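Local coordinates for protein putative lipase (Bacteroides thetaiotaomicron VPI-5482, PDB 3BZW) that probably hydrolyses ester bonds as a GDSL-like lipase or acylhydrolase of the SGNH family, with lysophospholipids as possible substrates, at residues T37-Y42 and P61-I66; R69-V74 and I92-G97. One frame throughout, in Å; residues are numbered along the deposited sequence.

Both contacts lie at the ends of strands in one parallel sheet, with strand 28-33 running between strand 60-63 of contact 1 and strand 91-95 of contact 2. Their centres are about 12 Å apart, and they touch where Thr-37 OG1 packs 3.9 Å from Phe-95 CD1. Contact 1 lies toward the edge of the fold, about 14 Å from the chain's centre; contact 2 is deeper, at about 5 Å. They probably flank the active site. Cys-41 of contact 1 touches Ser-35 and His-242, which match the serine and histidine of SGNH hydrolases, while in contact 2 Arg-69 O accepts a hydrogen bond from Asn-99 ND2, the probable oxyanion-hole asparagine.

Contact 1: T37-Y42 and P61-I66; sequences TDPNCY and PFVYGI
Val-63 presents its CG1 methyl to Thr-37 O and CG2 and to the ring of Pro-39. The Thr-37 methyl crosses that branch at a slant, CG2 to CG1 3.6 Å, whereas the CD and CG atoms of the Pro-39 ring approach it, CD lying 3.8 Å from Val-63 CG1. Threonine suits its place because its two branches divide the work: CG2, anti to the backbone N, packs on the valine, and OG1 points elsewhere to bond Tyr-49.

Beside this apolar patch the two segments come closest at Asp-38 and Gly-65, with alpha carbons 4.8 Å apart. Asp-38 CA offers a CA-H...O contact to Gly-65 O at 3.4 Å, and glycine suits the place because its bare CA lies 4.0 Å from Thr-37 CG2. The carboxylate turns along the Gly-65/Ile-66 backbone to receive Ser-67 N at OD2. Its OD1 takes Asn-40 N at 2.8 Å, from 49° above the carboxylate plane, closing an Asx turn within a type I turn. No hydrogen bond joins the segments; their direct contact rests on apolar packing and one CA-H...O contact, with Trp-50 of helix 49-57 bridging both sides, while two backbone N-H groups probably stabilise the buried carboxylate as an anion.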
ATOM      1  N   THR A  37       9.635   9.352  39.322  1.00  4.84           N
ATOM      2  CA  THR A  37       8.932  10.435  40.005  1.00  5.79           C
ATOM      3  C   THR A  37       9.213  10.388  41.519  1.00  7.06           C
ATOM      4  O   THR A  37       9.196  11.417  42.200  1.00  8.85           O
ATOM      5  CB  THR A  37       7.406  10.333  39.749  1.00  6.10           C
ATOM      6  OG1 THR A  37       7.128  10.695  38.387  1.00  5.47           O
ATOM      7  CG2 THR A  37       6.632  11.248  40.685  1.00  5.45           C
ATOM      8  N   ASP A  38       9.484   9.186  42.024  1.00  6.04           N
ATOM      9  CA  ASP A  38       9.772   8.944  43.444  1.00  6.09           C
ATOM     10  C   ASP A  38      10.924   9.816  43.959  1.00  5.55           C
ATOM     11  O   ASP A  38      12.021   9.811  43.396  1.00  4.89           O
ATOM     12  CB  ASP A  38      10.134   7.466  43.633  1.00  4.95           C
ATOM     13  CG  ASP A  38      10.192   7.036  45.094  1.00  7.17           C
ATOM     14  OD1 ASP A  38      10.374   7.891  45.991  1.00  4.62           O
ATOM     15  OD2 ASP A  38      10.070   5.817  45.337  1.00  7.77           O
ATOM     16  N   PRO A  39      10.690  10.576  45.041  1.00  7.26           N
ATOM     17  CA  PRO A  39      11.746  11.432  45.595  1.00  8.40           C
ATOM     18  C   PRO A  39      12.946  10.609  46.067  1.00  8.87           C
ATOM     19  O   PRO A  39      14.070  11.105  46.116  1.00  8.67           O
ATOM     20  CB  PRO A  39      11.048  12.128  46.767  1.00  8.27           C
ATOM     21  CG  PRO A  39       9.610  12.160  46.340  1.00 11.22           C
ATOM     22  CD  PRO A  39       9.417  10.789  45.752  1.00  7.11           C
ATOM     23  N   ASN A  40      12.691   9.348  46.406  1.00  8.91           N
ATOM     24  CA  ASN A  40      13.723   8.445  46.911  1.00 11.71           C
ATOM     25  C   ASN A  40      14.640   7.805  45.870  1.00 11.71           C
ATOM     26  O   ASN A  40      15.591   7.112  46.234  1.00 10.31           O
ATOM     27  CB  ASN A  40      13.073   7.326  47.727  1.00 12.53           C
ATOM     28  CG  ASN A  40      12.436   7.829  49.001  1.00 16.39           C
ATOM     29  OD1 ASN A  40      11.605   7.145  49.601  1.00 18.78           O
ATOM     30  ND2 ASN A  40      12.825   9.023  49.429  1.00 16.08           N
ATOM     31  N   CYS A  41      14.362   8.021  44.587  1.00 10.81           N
ATOM     32  CA  CYS A  41      15.187   7.422  43.538  1.00 10.38           C
ATOM     33  C   CYS A  41      16.629   7.909  43.660  1.00  9.24           C
ATOM     34  O   CYS A  41      16.935   9.047  43.312  1.00  8.94           O
ATOM     35  CB  CYS A  41      14.633   7.771  42.156  1.00 11.42           C
ATOM     36  SG  CYS A  41      15.422   6.853  40.811  1.00 12.55           S
ATOM     37  N   TYR A  42      17.507   7.035  44.151  1.00  7.41           N
ATOM     38  CA  TYR A  42      18.920   7.359  44.362  1.00  7.38           C
ATOM     39  C   TYR A  42      19.063   8.510  45.361  1.00  7.88           C
ATOM     40  O   TYR A  42      20.046   9.255  45.348  1.00  8.35           O
ATOM     41  CB  TYR A  42      19.600   7.698  43.032  1.00  7.64           C
ATOM     42  CG  TYR A  42      19.857   6.478  42.170  1.00  7.10           C
ATOM     43  CD1 TYR A  42      20.801   5.519  42.544  1.00  8.41           C
ATOM     44  CD2 TYR A  42      19.131   6.264  41.001  1.00  9.81           C
ATOM     45  CE1 TYR A  42      21.014   4.371  41.770  1.00  9.22           C
ATOM     46  CE2 TYR A  42      19.333   5.122  40.221  1.00  9.05           C
ATOM     47  CZ  TYR A  42      20.273   4.181  40.608  1.00 11.26           C
ATOM     48  OH  TYR A  42      20.463   3.052  39.839  1.00  9.78           O
ATOM     49  N   PRO A  61       4.472  20.646  44.815  1.00  5.89           N
ATOM     50  CA  PRO A  61       4.310  19.245  44.429  1.00  7.15           C
ATOM     51  C   PRO A  61       3.790  18.299  45.510  1.00  7.50           C
ATOM     52  O   PRO A  61       4.283  18.290  46.634  1.00  7.93           O
ATOM     53  CB  PRO A  61       5.716  18.867  43.992  1.00  6.61           C
ATOM     54  CG  PRO A  61       6.549  19.559  45.045  1.00  6.72           C
ATOM     55  CD  PRO A  61       5.867  20.919  45.221  1.00  6.15           C
ATOM     56  N   PHE A  62       2.778  17.515  45.159  1.00  6.47           N
ATOM     57  CA  PHE A  62       2.237  16.503  46.055  1.00  6.37           C
ATOM     58  C   PHE A  62       2.632  15.234  45.293  1.00  6.94           C
ATOM     59  O   PHE A  62       1.953  14.822  44.350  1.00  4.50           O
ATOM     60  CB  PHE A  62       0.714  16.628  46.173  1.00  6.71           C
ATOM     61  CG  PHE A  62       0.250  17.940  46.758  1.00  8.78           C
ATOM     62  CD1 PHE A  62       0.882  18.489  47.874  1.00  9.27           C
ATOM     63  CD2 PHE A  62      -0.844  18.607  46.217  1.00  7.67           C
ATOM     64  CE1 PHE A  62       0.428  19.683  48.437  1.00  7.43           C
ATOM     65  CE2 PHE A  62      -1.306  19.801  46.773  1.00  9.81           C
ATOM     66  CZ  PHE A  62      -0.666  20.338  47.887  1.00  8.68           C
ATOM     67  N   VAL A  63       3.747  14.634  45.694  1.00  5.27           N
ATOM     68  CA  VAL A  63       4.283  13.459  45.008  1.00  7.69           C
ATOM     69  C   VAL A  63       3.897  12.111  45.594  1.00  8.30           C
ATOM     70  O   VAL A  63       4.105  11.849  46.780  1.00  9.27           O
ATOM     71  CB  VAL A  63       5.826  13.540  44.938  1.00  8.09           C
ATOM     72  CG1 VAL A  63       6.375  12.391  44.115  1.00  8.60           C
ATOM     73  CG2 VAL A  63       6.246  14.879  44.351  1.00  8.67           C
ATOM     74  N   TYR A  64       3.356  11.245  44.744  1.00  5.71           N
ATOM     75  CA  TYR A  64       2.932   9.924  45.177  1.00  6.54           C
ATOM     76  C   TYR A  64       3.629   8.789  44.440  1.00  7.16           C
ATOM     77  O   TYR A  64       3.452   7.619  44.777  1.00  5.38           O
ATOM     78  CB  TYR A  64       1.409   9.823  45.040  1.00  6.79           C
ATOM     79  CG  TYR A  64       0.726  10.708  46.051  1.00  9.05           C
ATOM     80  CD1 TYR A  64       0.531  10.272  47.359  1.00  8.94           C
ATOM     81  CD2 TYR A  64       0.396  12.026  45.742  1.00  8.50           C
ATOM     82  CE1 TYR A  64       0.034  11.128  48.337  1.00 11.19           C
ATOM     83  CE2 TYR A  64      -0.102  12.891  46.714  1.00 10.77           C
ATOM     84  CZ  TYR A  64      -0.276  12.435  48.009  1.00 12.68           C
ATOM     85  OH  TYR A  64      -0.730  13.296  48.986  1.00 14.39           O
ATOM     86  N   GLY A  65       4.440   9.139  43.445  1.00  7.71           N
ATOM     87  CA  GLY A  65       5.153   8.120  42.696  1.00  6.47           C
ATOM     88  C   GLY A  65       6.059   7.296  43.594  1.00  7.86           C
ATOM     89  O   GLY A  65       6.732   7.829  44.476  1.00  6.28           O
ATOM     90  N   ILE A  66       6.077   5.988  43.369  1.00  6.55           N
ATOM     91  CA  ILE A  66       6.905   5.090  44.161  1.00  7.22           C
ATOM     92  C   ILE A  66       7.629   4.105  43.252  1.00  8.04           C
ATOM     93  O   ILE A  66       7.055   3.596  42.289  1.00  6.66           O
ATOM     94  CB  ILE A  66       6.049   4.310  45.179  1.00  9.19           C
ATOM     95  CG1 ILE A  66       5.505   5.281  46.234  1.00  8.68           C
ATOM     96  CG2 ILE A  66       6.882   3.209  45.831  1.00  8.38           C
ATOM     97  CD1 ILE A  66       4.463   4.671  47.154  1.00 14.50           C
TER

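Contact 2: R69-V74 and I92-G97; sequences RQWDDV and ILVFMG
Met-96, a selenomethionine, packs between the end of strand 91-95 and the loop carrying Trp-71. Its chain leaves the backbone with CG anti to N and then bends twice (chi2 84°, chi3 86°), until SE lies 3.3 Å from Arg-69 O and CE rests 4.0 Å from Val-74 CG2. Met-96 CB sits over the five-membered ring of Trp-71, 3.9 Å from its centroid, in a CH-pi contact. The indole suits this place because it uses both ends: the five-membered ring under Met-96, the six-membered ring's rim at Val-94, CZ2 to CG1 3.9 Å. Its NE1 gives Met-96 O a weak hydrogen bond, 2.9 Å, bent to 134° at the hydrogen. Leu-165 and Ile-147 also touch the indole.

Beside Met-96 a water bridges the two backbones, donating to Arg-69 O at 2.9 Å and accepting from Gly-97 N. On the loose side the side chains of Arg-69 and Gln-70 lead away, the former to a salt bridge with Asp-73, NH1 to OD2 3.0 Å.

Gly-97, N-cap of helix 98-102, opens a GTND sequence characteristic of SGNH hydrolases; the contact packs the loop entering helix 74-85 against the C-terminal end of strand 91-95, within the beta-alpha-beta crossover from strand 60-63.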
ATOM      1  N   ARG A  69       6.246   0.883  40.881  1.00  6.70           N
ATOM      2  CA  ARG A  69       4.800   0.809  40.702  1.00  6.06           C
ATOM      3  C   ARG A  69       4.372   0.790  39.239  1.00  6.27           C
ATOM      4  O   ARG A  69       5.076   1.292  38.356  1.00  4.21           O
ATOM      5  CB  ARG A  69       4.109   1.956  41.451  1.00  6.23           C
ATOM      6  CG  ARG A  69       4.298   1.871  42.966  1.00  7.66           C
ATOM      7  CD  ARG A  69       3.761   0.544  43.503  1.00 12.59           C
ATOM      8  NE  ARG A  69       4.217   0.254  44.862  1.00 16.63           N
ATOM      9  CZ  ARG A  69       3.707   0.793  45.966  1.00 18.08           C
ATOM     10  NH1 ARG A  69       2.706   1.662  45.889  1.00 18.21           N
ATOM     11  NH2 ARG A  69       4.197   0.459  47.154  1.00 16.80           N
ATOM     12  N   GLN A  70       3.209   0.194  39.000  1.00  7.44           N
ATOM     13  CA  GLN A  70       2.650   0.058  37.659  1.00  7.61           C
ATOM     14  C   GLN A  70       1.302   0.768  37.566  1.00  6.84           C
ATOM     15  O   GLN A  70       0.823   1.331  38.551  1.00  7.36           O
ATOM     16  CB  GLN A  70       2.490  -1.428  37.337  1.00  7.21           C
ATOM     17  CG  GLN A  70       3.813  -2.190  37.341  1.00  8.99           C
ATOM     18  CD  GLN A  70       3.627  -3.682  37.531  1.00  8.95           C
ATOM     19  OE1 GLN A  70       2.732  -4.285  36.946  1.00 11.51           O
ATOM     20  NE2 GLN A  70       4.483  -4.287  38.347  1.00 11.25           N
ATOM     21  N   TRP A  71       0.685   0.738  36.388  1.00  4.30           N
ATOM     22  CA  TRP A  71      -0.600   1.402  36.211  1.00  4.71           C
ATOM     23  C   TRP A  71      -1.702   0.898  37.137  1.00  4.20           C
ATOM     24  O   TRP A  71      -2.724   1.567  37.298  1.00  5.01           O
ATOM     25  CB  TRP A  71      -1.074   1.308  34.750  1.00  3.84           C
ATOM     26  CG  TRP A  71      -0.909   2.604  34.003  1.00  3.80           C
ATOM     27  CD1 TRP A  71       0.195   3.024  33.311  1.00  4.18           C
ATOM     28  CD2 TRP A  71      -1.861   3.671  33.925  1.00  3.95           C
ATOM     29  NE1 TRP A  71      -0.011   4.290  32.809  1.00  2.97           N
ATOM     30  CE2 TRP A  71      -1.264   4.711  33.172  1.00  4.14           C
ATOM     31  CE3 TRP A  71      -3.161   3.855  34.421  1.00  4.77           C
ATOM     32  CZ2 TRP A  71      -1.924   5.915  32.904  1.00  5.26           C
ATOM     33  CZ3 TRP A  71      -3.818   5.053  34.155  1.00  5.71           C
ATOM     34  CH2 TRP A  71      -3.197   6.067  33.403  1.00  5.25           C
ATOM     35  N   ASP A  72      -1.505  -0.261  37.762  1.00  5.69           N
ATOM     36  CA  ASP A  72      -2.530  -0.784  38.665  1.00  7.39           C
ATOM     37  C   ASP A  72      -2.525  -0.034  39.996  1.00  6.82           C
ATOM     38  O   ASP A  72      -3.446  -0.178  40.802  1.00  6.81           O
ATOM     39  CB  ASP A  72      -2.334  -2.292  38.905  1.00  6.99           C
ATOM     40  CG  ASP A  72      -1.013  -2.619  39.586  1.00 10.00           C
ATOM     41  OD1 ASP A  72      -0.039  -1.854  39.424  1.00 11.88           O
ATOM     42  OD2 ASP A  72      -0.945  -3.663  40.269  1.00 10.81           O
ATOM     43  N   ASP A  73      -1.500   0.786  40.203  1.00  6.70           N
ATOM     44  CA  ASP A  73      -1.364   1.550  41.438  1.00  7.79           C
ATOM     45  C   ASP A  73      -1.876   2.988  41.307  1.00  7.10           C
ATOM     46  O   ASP A  73      -1.842   3.752  42.272  1.00  7.62           O
ATOM     47  CB  ASP A  73       0.110   1.556  41.877  1.00  8.02           C
ATOM     48  CG  ASP A  73       0.293   1.963  43.335  1.00 10.13           C
ATOM     49  OD1 ASP A  73      -0.403   1.392  44.206  1.00  6.46           O
ATOM     50  OD2 ASP A  73       1.143   2.841  43.609  1.00  7.56           O
ATOM     51  N   VAL A  74      -2.364   3.353  40.124  1.00  4.79           N
ATOM     52  CA  VAL A  74      -2.866   4.709  39.901  1.00  5.90           C
ATOM     53  C   VAL A  74      -4.051   5.072  40.802  1.00  5.23           C
ATOM     54  O   VAL A  74      -4.090   6.164  41.362  1.00  4.02           O
ATOM     55  CB  VAL A  74      -3.236   4.928  38.414  1.00  4.33           C
ATOM     56  CG1 VAL A  74      -3.988   6.251  38.236  1.00  6.54           C
ATOM     57  CG2 VAL A  74      -1.959   4.944  37.573  1.00  3.23           C
ATOM     58  N   ILE A  92      -3.204  17.358  37.982  1.00  9.02           N
ATOM     59  CA  ILE A  92      -2.593  16.058  38.214  1.00  9.14           C
ATOM     60  C   ILE A  92      -1.866  15.528  36.988  1.00  7.82           C
ATOM     61  O   ILE A  92      -2.405  15.541  35.881  1.00  8.35           O
ATOM     62  CB  ILE A  92      -3.665  15.020  38.607  1.00  8.86           C
ATOM     63  CG1 ILE A  92      -4.405  15.499  39.854  1.00 10.24           C
ATOM     64  CG2 ILE A  92      -3.022  13.652  38.850  1.00  8.63           C
ATOM     65  CD1 ILE A  92      -5.535  14.601  40.261  1.00 10.70           C
ATOM     66  N   LEU A  93      -0.637  15.072  37.195  1.00  6.82           N
ATOM     67  CA  LEU A  93       0.155  14.489  36.122  1.00  6.94           C
ATOM     68  C   LEU A  93       0.343  13.007  36.430  1.00  7.06           C
ATOM     69  O   LEU A  93       0.669  12.635  37.564  1.00  6.19           O
ATOM     70  CB  LEU A  93       1.528  15.158  36.013  1.00  7.26           C
ATOM     71  CG  LEU A  93       1.599  16.638  35.633  1.00 10.59           C
ATOM     72  CD1 LEU A  93       3.057  17.023  35.424  1.00  9.69           C
ATOM     73  CD2 LEU A  93       0.803  16.898  34.363  1.00 12.35           C
ATOM     74  N   VAL A  94       0.123  12.165  35.426  1.00  6.40           N
ATOM     75  CA  VAL A  94       0.276  10.725  35.584  1.00  5.82           C
ATOM     76  C   VAL A  94       1.372  10.279  34.619  1.00  7.02           C
ATOM     77  O   VAL A  94       1.198  10.323  33.404  1.00  5.97           O
ATOM     78  CB  VAL A  94      -1.037   9.988  35.256  1.00  7.72           C
ATOM     79  CG1 VAL A  94      -0.894   8.507  35.576  1.00  7.42           C
ATOM     80  CG2 VAL A  94      -2.191  10.604  36.052  1.00  6.76           C
ATOM     81  N   PHE A  95       2.497   9.853  35.185  1.00  5.32           N
ATOM     82  CA  PHE A  95       3.679   9.429  34.433  1.00  5.33           C
ATOM     83  C   PHE A  95       3.908   7.972  34.842  1.00  5.78           C
ATOM     84  O   PHE A  95       4.680   7.696  35.755  1.00  5.31           O
ATOM     85  CB  PHE A  95       4.842  10.325  34.878  1.00  5.48           C
ATOM     86  CG  PHE A  95       6.084  10.209  34.045  1.00  5.94           C
ATOM     87  CD1 PHE A  95       7.269  10.798  34.481  1.00  7.45           C
ATOM     88  CD2 PHE A  95       6.078   9.541  32.827  1.00  6.46           C
ATOM     89  CE1 PHE A  95       8.429  10.721  33.716  1.00  6.98           C
ATOM     90  CE2 PHE A  95       7.239   9.460  32.053  1.00  7.26           C
ATOM     91  CZ  PHE A  95       8.411  10.050  32.500  1.00  7.61           C
HETATM   92  N   MSE A  96       3.254   7.044  34.145  1.00  5.93           N
HETATM   93  CA  MSE A  96       3.320   5.634  34.522  1.00  6.27           C
HETATM   94  C   MSE A  96       3.266   4.656  33.347  1.00  5.76           C
HETATM   95  O   MSE A  96       2.744   4.981  32.284  1.00  4.58           O
HETATM   96  CB  MSE A  96       2.129   5.349  35.445  1.00  8.81           C
HETATM   97  CG  MSE A  96       2.099   3.977  36.090  1.00 11.58           C
HETATM   98 SE   MSE A  96       3.164   3.943  37.681  1.00 18.46          SE
HETATM   99  CE  MSE A  96       1.826   4.575  38.947  1.00 13.95           C
ATOM    100  N   GLY A  97       3.798   3.451  33.548  1.00  5.02           N
ATOM    101  CA  GLY A  97       3.733   2.452  32.497  1.00  4.84           C
ATOM    102  C   GLY A  97       4.992   1.687  32.150  1.00  5.19           C
ATOM    103  O   GLY A  97       4.915   0.550  31.682  1.00  5.16           O
TER
HETATM  104  O   HOH W   1       5.502   2.403  35.662  1.00  4.11           O